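PDB 2IP2: probable phenazine-specific methyltransferase, which catalyses the transfer of a methyl group from S-adenosyl-L-methionine to phenazine-1-carboxylate, giving 5-methylphenazine-1-carboxylate on the way to the virulence pigment pyocyanine. Local coordinates for residues V15-G18 with E19-S22; V51-D54 with A55-H59; Y79-P83 with T84-L88; R96-V99 with L100-E104. All coordinates share one frame; numbering follows the deposited sequence.

All four contacts are local, and all reach the second subunit of the homodimer. Interaction 1, in the long helix 6-30, is wholly buried; interaction 2, at the start of helix 55-67, lies at the surface; interactions 3 and 4 are partly buried. Chemistry follows place. Two are helix starts built on polar caps, D54 in interaction 2 and the T82/S85 pair in interaction 3. Interactions 1 and 4 rest mainly on an aliphatic group over an aromatic ring one turn away along a helix, and interaction 3 adds such a contact, N81 CB on H86, to its cap. Interactions 2 and 3 touch through H59 and Y79, and interactions 3 and 4 through L88 against R96 and V99.

Interaction 1 (V15-G18 with E19-S22); sequences VVTG and EWKS
Between T17 and W20 the backbone of helix 6-30 tightens: W20 N donates to T17 O at 2.8 Å with an N-H...O angle of 137°, while E19 N is 4.4 Å from V15 O and makes no bond to the turn before. This is a helix kink, set in the dimerisation domain where the helix packs against the second subunit. Past the kink the ordinary pattern resumes, S22 N donating to G18 O at 3.2 Å, in the plane of that carbonyl. The W20 N donor, by contrast, sits well above the carbonyl plane of T17.

T17 and W20 carry the side-chain contact. The W20 indole swings back along the helix and offers a face of its six-membered ring to the T17 methyl, CG2 standing 3.9 Å from the ring centroid and 22° off the normal, a CH-pi contact. T17 CB lies over the same ring nearer its rim, 3.8 Å from W20 CE3. With chi1 at 61°, the other branch of T17 is turned from the indole, and OG1 bonds to I13 O one turn earlier.

Across the dimer, S22 OG hydrogen-bonds to V15 O and E19 N of the second subunit, so the hydroxyl uses an amide outside the regular helix pattern, and E19 OE1 pairs with H107 ND1 of that subunit. Back at the indole, the closest carbon pair is T17 CG2 and W20 CZ3, at 3.6 Å.

Interaction 2 (V51-D54 with A55-H59); sequences VGSD and AERIH
D54 and R57 face each other across the first turn of helix 55-67, with D54 as its N-cap. The helix follows 44-51 in a dimerisation domain related to helix-turn-helix folds. D54 OD1 accepts from R57 N at 3.2 Å, met nearly head-on by the amide, while D54 O takes I58 N at 3.1 Å in an almost straight bond and a weak one from R57 N as well. Through its carboxylate and its carbonyl, D54 thus takes the amides of R57 and I58.

The R57 side chain bends at chi3 (-71°) and folds back, laying one face of its guanidinium over D54 CB, which is 3.5 Å from R57 NH2. D54 OD1 therefore lies well out of the guanidinium plane: the 3.6 Å salt bridge from it to R57 NH1 is an attraction of charges, with no N-H aimed at the oxygen. R57 NE and NH2 turn instead to L117 O and L118 O of the second subunit. S53 OG also goes to that L117 carbonyl.

On the inner side, I58 CD1 rests against S53 CB at 3.9 Å and V51 CG2 at 4.0 Å, while I58 also packs on helix 44-51. Outward, a water donates to both carboxylates, probably easing their like charges, at 2.8 Å from D54 OD1 and 2.7 Å from E56 OE2.

Interaction 3 (Y79-P83 with T84-L88); sequences YANTP and TSHLL
S85 and T82 both hold chi1 near +60°, at 73° and 58°, which sets each hydroxyl oxygen between its own backbone N and carbonyl carbon and turns the two toward each other's amides. The result is a capping box at the start of the short helix 83-86, with T82 as N-cap: T82 N donates to S85 OG at 2.9 Å, and S85 N returns a bond to T82 OG1 at 3.2 Å, although the position of that oxygen is less certain. S85 OG is gripped twice, for its own proton goes to N81 OD1 at 2.6 Å, a short bond lying in the amide plane on a lone pair of the oxygen. The amide of N81 is thereby tied to the box that follows it. T82 O completes the first turn by accepting H86 N at 2.9 Å, in a nearly straight bond.

The imidazole of H86 folds back over N81. N81 CB sits above one ring face, 3.6 Å from the centroid, as a CH-pi contact, while the N81 amide and the ring are inclined 43° to each other and so do not stack.

N81 ND2 reaches E38 OE1 and A34 O, fastening the turn to helix 33-38. Strand 78-81 pairs antiparallel with strand 71-72, where F71 lies against N81 and S85, so the box marks the exit from this two-stranded hairpin. On another side P83, T84 and L87 meet the helix 6-30 of the second subunit, at its A8 and L12.

Interaction 4 (R96-V99 with L100-E104); sequences RDMV and LFYGE
A Met-aromatic contact one turn apart, M98 with Y102, marks helix 96-102, which lies near the cofactor region: the Y102 side chain is about 9 Å from that of R241, predicted to bind S-adenosyl-L-methionine. M98 CG stands over the centre of one Y102 ring face, 3.7 Å from the centroid and 13° off the normal. The sulfur follows over the same face, M98 SD being 4.4 Å from the centroid and 27° off the normal. M98 reaches there because its chi1 of -174° points CG on along the helix toward the phenol. The backbone ties the same pair, Y102 N donating to M98 O at 2.8 Å.

R96 and L100 repeat the spacing in different chemistry. R96 runs extended to NE, and its guanidinium shows one face to the L100 methyl CD1, which is 3.7 Å from R96 NH2; this is packing on a flat cation, not a polar bond. L100 N to R96 O, at 3.2 Å, F101 N to D97 O and G103 N to V99 O, at 2.9 Å, keep the turns wound.

F101 meets F106 edge-to-face and packs on helix 140-150, while R96, V99 and L100 lie against T29 and Y26 of helix 6-30. From the second subunit, I13, V16 and W20 of its own helix 6-30 close over M98, V99 and Y102.

Interaction 1 (V15-G18 with E19-S22)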
loop_
_atom_site.group_PDB
_atom_site.type_symbol
_atom_site.label_atom_id
_atom_site.label_comp_id
_atom_site.label_asym_id
_atom_site.label_seq_id
_atom_site.Cartn_x
_atom_site.Cartn_y
_atom_site.Cartn_z
ATOM N N VAL A 15 -6.272 -4.097 0.580
ATOM C CA VAL A 15 -5.722 -3.252 -0.483
ATOM C C VAL A 15 -5.733 -1.803 -0.047
ATOM O O VAL A 15 -4.753 -1.078 -0.248
ATOM C CB VAL A 15 -6.535 -3.386 -1.793
ATOM C CG1 VAL A 15 -5.944 -2.427 -2.855
ATOM C CG2 VAL A 15 -6.367 -4.785 -2.331
ATOM N N VAL A 16 -6.845 -1.399 0.538
ATOM C CA VAL A 16 -7.015 -0.004 0.952
ATOM C C VAL A 16 -5.935 0.381 1.984
ATOM O O VAL A 16 -5.354 1.451 1.894
ATOM C CB VAL A 16 -8.410 0.210 1.535
ATOM C CG1 VAL A 16 -8.563 1.612 2.231
ATOM C CG2 VAL A 16 -9.430 0.120 0.447
ATOM N N THR A 17 -5.617 -0.533 2.892
ATOM C CA THR A 17 -4.700 -0.195 4.014
ATOM C C THR A 17 -3.246 -0.524 3.690
ATOM O O THR A 17 -2.282 -0.213 4.490
ATOM C CB THR A 17 -5.074 -0.899 5.326
ATOM O OG1 THR A 17 -5.006 -2.325 5.128
ATOM C CG2 THR A 17 -6.521 -0.523 5.842
ATOM N N GLY A 18 -3.036 -1.131 2.519
ATOM C CA GLY A 18 -1.708 -1.476 2.078
ATOM C C GLY A 18 -0.807 -0.239 2.105
ATOM O O GLY A 18 0.383 -0.356 2.426
ATOM N N GLU A 19 -1.370 0.915 1.773
ATOM C CA GLU A 19 -0.557 2.161 1.751
ATOM C C GLU A 19 0.127 2.356 3.152
ATOM O O GLU A 19 1.253 2.798 3.262
ATOM C CB GLU A 19 -1.477 3.339 1.507
ATOM C CG GLU A 19 -0.722 4.705 1.727
ATOM C CD GLU A 19 -1.725 5.815 1.515
ATOM O OE1 GLU A 19 -2.119 5.928 0.372
ATOM O OE2 GLU A 19 -2.175 6.444 2.498
ATOM N N TRP A 20 -0.558 2.020 4.235
ATOM C CA TRP A 20 0.067 2.293 5.559
ATOM C C TRP A 20 1.316 1.409 5.791
ATOM O O TRP A 20 2.310 1.827 6.462
ATOM C CB TRP A 20 -0.983 2.065 6.682
ATOM C CG TRP A 20 -2.320 2.798 6.451
ATOM C CD1 TRP A 20 -2.558 3.887 5.639
ATOM C CD2 TRP A 20 -3.545 2.529 7.118
ATOM N NE1 TRP A 20 -3.866 4.275 5.757
ATOM C CE2 TRP A 20 -4.504 3.461 6.644
ATOM C CE3 TRP A 20 -3.947 1.539 8.041
ATOM C CZ2 TRP A 20 -5.873 3.482 7.105
ATOM C CZ3 TRP A 20 -5.301 1.562 8.521
ATOM C CH2 TRP A 20 -6.257 2.508 8.001
ATOM N N LYS A 21 1.274 0.155 5.292
ATOM C CA LYS A 21 2.445 -0.693 5.370
ATOM C C LYS A 21 3.600 -0.044 4.594
ATOM O O LYS A 21 4.739 -0.108 5.051
ATOM C CB LYS A 21 2.184 -2.105 4.804
ATOM C CG LYS A 21 1.155 -2.875 5.636
ATOM C CD LYS A 21 0.463 -4.113 4.887
ATOM C CE LYS A 21 1.574 -5.084 4.472
ATOM N NZ LYS A 21 0.986 -6.159 3.614
ATOM N N SER A 22 3.332 0.469 3.390
ATOM C CA SER A 22 4.418 1.159 2.626
ATOM C C SER A 22 5.004 2.266 3.485
ATOM O O SER A 22 6.235 2.422 3.570
ATOM C CB SER A 22 3.920 1.740 1.302
ATOM O OG SER A 22 3.085 0.828 0.594
#

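Interaction 2 (V51-D54 with A55-H59)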
loop_
_atom_site.group_PDB
_atom_site.type_symbol
_atom_site.label_atom_id
_atom_site.label_comp_id
_atom_site.label_asym_id
_atom_site.label_seq_id
_atom_site.Cartn_x
_atom_site.Cartn_y
_atom_site.Cartn_z
ATOM N N VAL A 51 17.048 7.060 17.861
ATOM C CA VAL A 51 16.382 7.811 16.769
ATOM C C VAL A 51 15.591 9.038 17.244
ATOM O O VAL A 51 15.163 9.857 16.413
ATOM C CB VAL A 51 15.456 6.866 15.937
ATOM C CG1 VAL A 51 16.242 5.714 15.337
ATOM C CG2 VAL A 51 14.314 6.336 16.789
ATOM N N GLY A 52 15.434 9.184 18.564
ATOM C CA GLY A 52 14.665 10.303 19.170
ATOM C C GLY A 52 13.157 10.016 19.184
ATOM O O GLY A 52 12.346 10.859 18.839
ATOM N N SER A 53 12.809 8.816 19.605
ATOM C CA SER A 53 11.439 8.393 19.720
ATOM C C SER A 53 11.242 7.895 21.138
ATOM O O SER A 53 11.996 8.236 22.023
ATOM C CB SER A 53 11.156 7.278 18.693
ATOM O OG SER A 53 9.785 6.935 18.684
ATOM N N ASP A 54 10.189 7.141 21.367
ATOM C CA ASP A 54 9.888 6.655 22.691
ATOM C C ASP A 54 9.700 5.150 22.563
ATOM O O ASP A 54 9.372 4.656 21.490
ATOM C CB ASP A 54 8.697 7.481 23.200
ATOM C CG ASP A 54 7.671 6.692 23.868
ATOM O OD1 ASP A 54 6.917 5.991 23.180
ATOM O OD2 ASP A 54 7.598 6.798 25.097
ATOM N N ALA A 55 9.978 4.407 23.627
ATOM C CA ALA A 55 10.017 2.960 23.556
ATOM C C ALA A 55 8.665 2.368 23.096
ATOM O O ALA A 55 8.649 1.426 22.308
ATOM C CB ALA A 55 10.445 2.364 24.921
ATOM N N GLU A 56 7.564 2.968 23.552
ATOM C CA GLU A 56 6.220 2.475 23.223
ATOM C C GLU A 56 5.939 2.574 21.723
ATOM O O GLU A 56 5.413 1.625 21.130
ATOM C CB GLU A 56 5.162 3.208 24.027
ATOM C CG GLU A 56 3.849 2.418 23.987
ATOM C CD GLU A 56 2.588 3.289 24.185
ATOM O OE1 GLU A 56 1.468 2.796 23.890
ATOM O OE2 GLU A 56 2.723 4.465 24.600
ATOM N N ARG A 57 6.346 3.682 21.104
ATOM C CA ARG A 57 6.096 3.852 19.659
ATOM C C ARG A 57 6.972 2.946 18.864
ATOM O O ARG A 57 6.533 2.360 17.886
ATOM C CB ARG A 57 6.270 5.316 19.220
ATOM C CG ARG A 57 5.220 6.180 19.907
ATOM C CD ARG A 57 5.191 7.619 19.307
ATOM N NE ARG A 57 6.340 8.478 19.623
ATOM C CZ ARG A 57 6.521 9.106 20.787
ATOM N NH1 ARG A 57 5.605 8.996 21.744
ATOM N NH2 ARG A 57 7.589 9.882 20.971
ATOM N N ILE A 58 8.241 2.816 19.272
ATOM C CA ILE A 58 9.092 1.846 18.609
ATOM C C ILE A 58 8.552 0.445 18.712
ATOM O O ILE A 58 8.554 -0.318 17.715
ATOM C CB ILE A 58 10.601 1.897 19.068
ATOM C CG1 ILE A 58 11.173 3.279 18.724
ATOM C CG2 ILE A 58 11.413 0.695 18.426
ATOM C CD1 ILE A 58 11.349 3.660 17.204
ATOM N N HIS A 59 8.073 0.112 19.890
ATOM C CA HIS A 59 7.484 -1.187 20.114
ATOM C C HIS A 59 6.359 -1.464 19.129
ATOM O O HIS A 59 6.265 -2.592 18.546
ATOM C CB HIS A 59 6.937 -1.338 21.538
ATOM C CG HIS A 59 6.398 -2.717 21.803
ATOM N ND1 HIS A 59 7.226 -3.811 21.961
ATOM C CD2 HIS A 59 5.130 -3.189 21.876
ATOM C CE1 HIS A 59 6.486 -4.897 22.145
ATOM N NE2 HIS A 59 5.212 -4.549 22.091
HETATM O O HOH W 1 4.414 6.580 24.355
#

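Interaction 3 (Y79-P83 with T84-L88)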
loop_
_atom_site.group_PDB
_atom_site.type_symbol
_atom_site.label_atom_id
_atom_site.label_comp_id
_atom_site.label_asym_id
_atom_site.label_seq_id
_atom_site.Cartn_x
_atom_site.Cartn_y
_atom_site.Cartn_z
ATOM N N TYR A 79 15.787 -7.615 18.673
ATOM C CA TYR A 79 15.333 -7.660 17.267
ATOM C C TYR A 79 16.474 -8.090 16.375
ATOM O O TYR A 79 17.634 -7.916 16.739
ATOM C CB TYR A 79 14.910 -6.257 16.852
ATOM C CG TYR A 79 13.654 -5.809 17.528
ATOM C CD1 TYR A 79 12.446 -6.504 17.333
ATOM C CD2 TYR A 79 13.669 -4.703 18.355
ATOM C CE1 TYR A 79 11.258 -6.093 17.989
ATOM C CE2 TYR A 79 12.492 -4.264 19.006
ATOM C CZ TYR A 79 11.294 -4.940 18.799
ATOM O OH TYR A 79 10.155 -4.535 19.455
ATOM N N ALA A 80 16.163 -8.560 15.164
ATOM C CA ALA A 80 17.211 -9.010 14.256
ATOM C C ALA A 80 16.707 -8.817 12.818
ATOM O O ALA A 80 15.492 -8.835 12.573
ATOM C CB ALA A 80 17.539 -10.543 14.527
ATOM N N ASN A 81 17.628 -8.646 11.877
ATOM C CA ASN A 81 17.233 -8.563 10.471
ATOM C C ASN A 81 16.729 -9.894 9.883
ATOM O O ASN A 81 17.031 -10.978 10.421
ATOM C CB ASN A 81 18.397 -7.961 9.664
ATOM C CG ASN A 81 18.468 -6.454 9.837
ATOM O OD1 ASN A 81 17.467 -5.757 9.608
ATOM N ND2 ASN A 81 19.616 -5.944 10.310
ATOM N N THR A 82 15.965 -9.784 8.786
ATOM C CA THR A 82 15.478 -10.903 7.979
ATOM C C THR A 82 16.030 -10.691 6.553
ATOM O O THR A 82 16.571 -9.605 6.263
ATOM C CB THR A 82 13.939 -10.939 7.969
ATOM O OG1 THR A 82 13.418 -9.691 7.462
ATOM C CG2 THR A 82 13.365 -11.238 9.403
ATOM N N PRO A 83 15.970 -11.717 5.663
ATOM C CA PRO A 83 16.332 -11.392 4.272
ATOM C C PRO A 83 15.636 -10.122 3.700
ATOM O O PRO A 83 16.279 -9.368 2.960
ATOM C CB PRO A 83 15.922 -12.637 3.459
ATOM C CG PRO A 83 15.639 -13.733 4.487
ATOM C CD PRO A 83 15.683 -13.154 5.874
ATOM N N THR A 84 14.378 -9.892 4.066
ATOM C CA THR A 84 13.644 -8.710 3.604
ATOM C C THR A 84 14.279 -7.410 4.185
ATOM O O THR A 84 14.573 -6.478 3.426
ATOM C CB THR A 84 12.109 -8.774 3.929
ATOM O OG1 THR A 84 11.521 -9.908 3.273
ATOM C CG2 THR A 84 11.409 -7.547 3.366
ATOM N N SER A 85 14.500 -7.361 5.505
ATOM C CA SER A 85 15.023 -6.116 6.124
ATOM C C SER A 85 16.499 -5.804 5.785
ATOM O O SER A 85 16.925 -4.654 5.750
ATOM C CB SER A 85 14.754 -6.062 7.624
ATOM O OG SER A 85 15.575 -6.954 8.375
ATOM N N HIS A 86 17.284 -6.842 5.547
ATOM C CA HIS A 86 18.650 -6.669 4.984
ATOM C C HIS A 86 18.647 -5.827 3.720
ATOM O O HIS A 86 19.553 -5.057 3.467
ATOM C CB HIS A 86 19.293 -8.046 4.739
ATOM C CG HIS A 86 19.877 -8.664 5.971
ATOM N ND1 HIS A 86 20.787 -8.010 6.772
ATOM C CD2 HIS A 86 19.713 -9.895 6.514
ATOM C CE1 HIS A 86 21.149 -8.805 7.762
ATOM N NE2 HIS A 86 20.517 -9.954 7.623
ATOM N N LEU A 87 17.577 -5.934 2.947
ATOM C CA LEU A 87 17.458 -5.100 1.748
ATOM C C LEU A 87 17.217 -3.630 2.039
ATOM O O LEU A 87 17.304 -2.779 1.136
ATOM C CB LEU A 87 16.346 -5.640 0.853
ATOM C CG LEU A 87 16.632 -6.967 0.139
ATOM C CD1 LEU A 87 15.334 -7.446 -0.389
ATOM C CD2 LEU A 87 17.567 -6.676 -1.019
ATOM N N LEU A 88 16.905 -3.312 3.291
ATOM C CA LEU A 88 16.755 -1.921 3.668
ATOM C C LEU A 88 18.021 -1.278 4.187
ATOM O O LEU A 88 18.056 -0.047 4.418
ATOM C CB LEU A 88 15.630 -1.756 4.720
ATOM C CG LEU A 88 14.264 -2.347 4.396
ATOM C CD1 LEU A 88 13.421 -2.250 5.637
ATOM C CD2 LEU A 88 13.606 -1.649 3.178
#

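Interaction 4 (R96-V99 with L100-E104)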
loop_
_atom_site.group_PDB
_atom_site.type_symbol
_atom_site.label_atom_id
_atom_site.label_comp_id
_atom_site.label_asym_id
_atom_site.label_seq_id
_atom_site.Cartn_x
_atom_site.Cartn_y
_atom_site.Cartn_z
ATOM N N ARG A 96 17.449 0.277 -0.260
ATOM C CA ARG A 96 17.309 1.409 0.676
ATOM C C ARG A 96 17.016 2.718 -0.047
ATOM O O ARG A 96 16.044 3.391 0.263
ATOM C CB ARG A 96 18.551 1.571 1.580
ATOM C CG ARG A 96 18.541 2.870 2.343
ATOM C CD ARG A 96 19.744 3.073 3.356
ATOM N NE ARG A 96 19.919 4.518 3.565
ATOM C CZ ARG A 96 19.340 5.231 4.526
ATOM N NH1 ARG A 96 18.573 4.649 5.435
ATOM N NH2 ARG A 96 19.566 6.531 4.586
ATOM N N ASP A 97 17.867 3.112 -1.004
ATOM C CA ASP A 97 17.643 4.386 -1.692
ATOM C C ASP A 97 16.391 4.380 -2.537
ATOM O O ASP A 97 15.829 5.433 -2.767
ATOM C CB ASP A 97 18.834 4.699 -2.597
ATOM C CG ASP A 97 20.058 4.982 -1.762
ATOM O OD1 ASP A 97 19.931 5.832 -0.834
ATOM O OD2 ASP A 97 21.065 4.299 -1.957
ATOM N N MET A 98 16.035 3.221 -3.075
ATOM C CA MET A 98 14.761 3.110 -3.839
ATOM C C MET A 98 13.555 3.358 -2.904
ATOM O O MET A 98 12.663 4.179 -3.209
ATOM C CB MET A 98 14.643 1.743 -4.530
ATOM C CG MET A 98 13.423 1.623 -5.446
ATOM S SD MET A 98 12.938 -0.067 -5.755
ATOM C CE MET A 98 12.301 -0.416 -4.100
ATOM N N VAL A 99 13.557 2.716 -1.743
ATOM C CA VAL A 99 12.465 2.933 -0.740
ATOM C C VAL A 99 12.286 4.424 -0.396
ATOM O O VAL A 99 11.164 4.956 -0.327
ATOM C CB VAL A 99 12.714 2.098 0.556
ATOM C CG1 VAL A 99 11.746 2.510 1.714
ATOM C CG2 VAL A 99 12.639 0.549 0.252
ATOM N N LEU A 100 13.410 5.100 -0.162
ATOM C CA LEU A 100 13.391 6.527 0.215
ATOM C C LEU A 100 12.828 7.388 -0.898
ATOM O O LEU A 100 11.940 8.189 -0.636
ATOM C CB LEU A 100 14.780 7.028 0.651
ATOM C CG LEU A 100 15.342 6.409 1.962
ATOM C CD1 LEU A 100 16.826 6.848 2.159
ATOM C CD2 LEU A 100 14.400 6.701 3.180
ATOM N N PHE A 101 13.302 7.184 -2.133
ATOM C CA PHE A 101 12.827 7.983 -3.281
ATOM C C PHE A 101 11.353 7.700 -3.532
ATOM O O PHE A 101 10.536 8.590 -3.740
ATOM C CB PHE A 101 13.660 7.677 -4.529
ATOM C CG PHE A 101 13.501 8.727 -5.602
ATOM C CD1 PHE A 101 12.414 8.671 -6.461
ATOM C CD2 PHE A 101 14.367 9.805 -5.671
ATOM C CE1 PHE A 101 12.220 9.645 -7.466
ATOM C CE2 PHE A 101 14.188 10.803 -6.657
ATOM C CZ PHE A 101 13.096 10.704 -7.558
ATOM N N TYR A 102 10.975 6.442 -3.388
ATOM C CA TYR A 102 9.575 6.067 -3.672
ATOM C C TYR A 102 8.635 6.629 -2.621
ATOM O O TYR A 102 7.503 7.046 -2.919
ATOM C CB TYR A 102 9.508 4.570 -3.706
ATOM C CG TYR A 102 9.928 3.959 -5.042
ATOM C CD1 TYR A 102 10.843 4.586 -5.909
ATOM C CD2 TYR A 102 9.402 2.757 -5.427
ATOM C CE1 TYR A 102 11.180 3.982 -7.169
ATOM C CE2 TYR A 102 9.731 2.152 -6.670
ATOM C CZ TYR A 102 10.611 2.752 -7.500
ATOM O OH TYR A 102 10.938 2.106 -8.694
ATOM N N GLY A 103 9.145 6.701 -1.386
ATOM C CA GLY A 103 8.372 7.249 -0.246
ATOM C C GLY A 103 8.389 8.761 -0.116
ATOM O O GLY A 103 7.720 9.310 0.760
ATOM N N GLU A 104 9.084 9.430 -1.031
ATOM C CA GLU A 104 9.190 10.896 -1.021
ATOM C C GLU A 104 8.644 11.358 -2.332
ATOM O O GLU A 104 7.431 11.496 -2.456
ATOM C CB GLU A 104 10.636 11.313 -0.725
ATOM C CG GLU A 104 10.972 11.033 0.760
ATOM C CD GLU A 104 12.464 11.091 1.186
ATOM O OE1 GLU A 104 13.355 11.526 0.379
ATOM O OE2 GLU A 104 12.713 10.665 2.360
#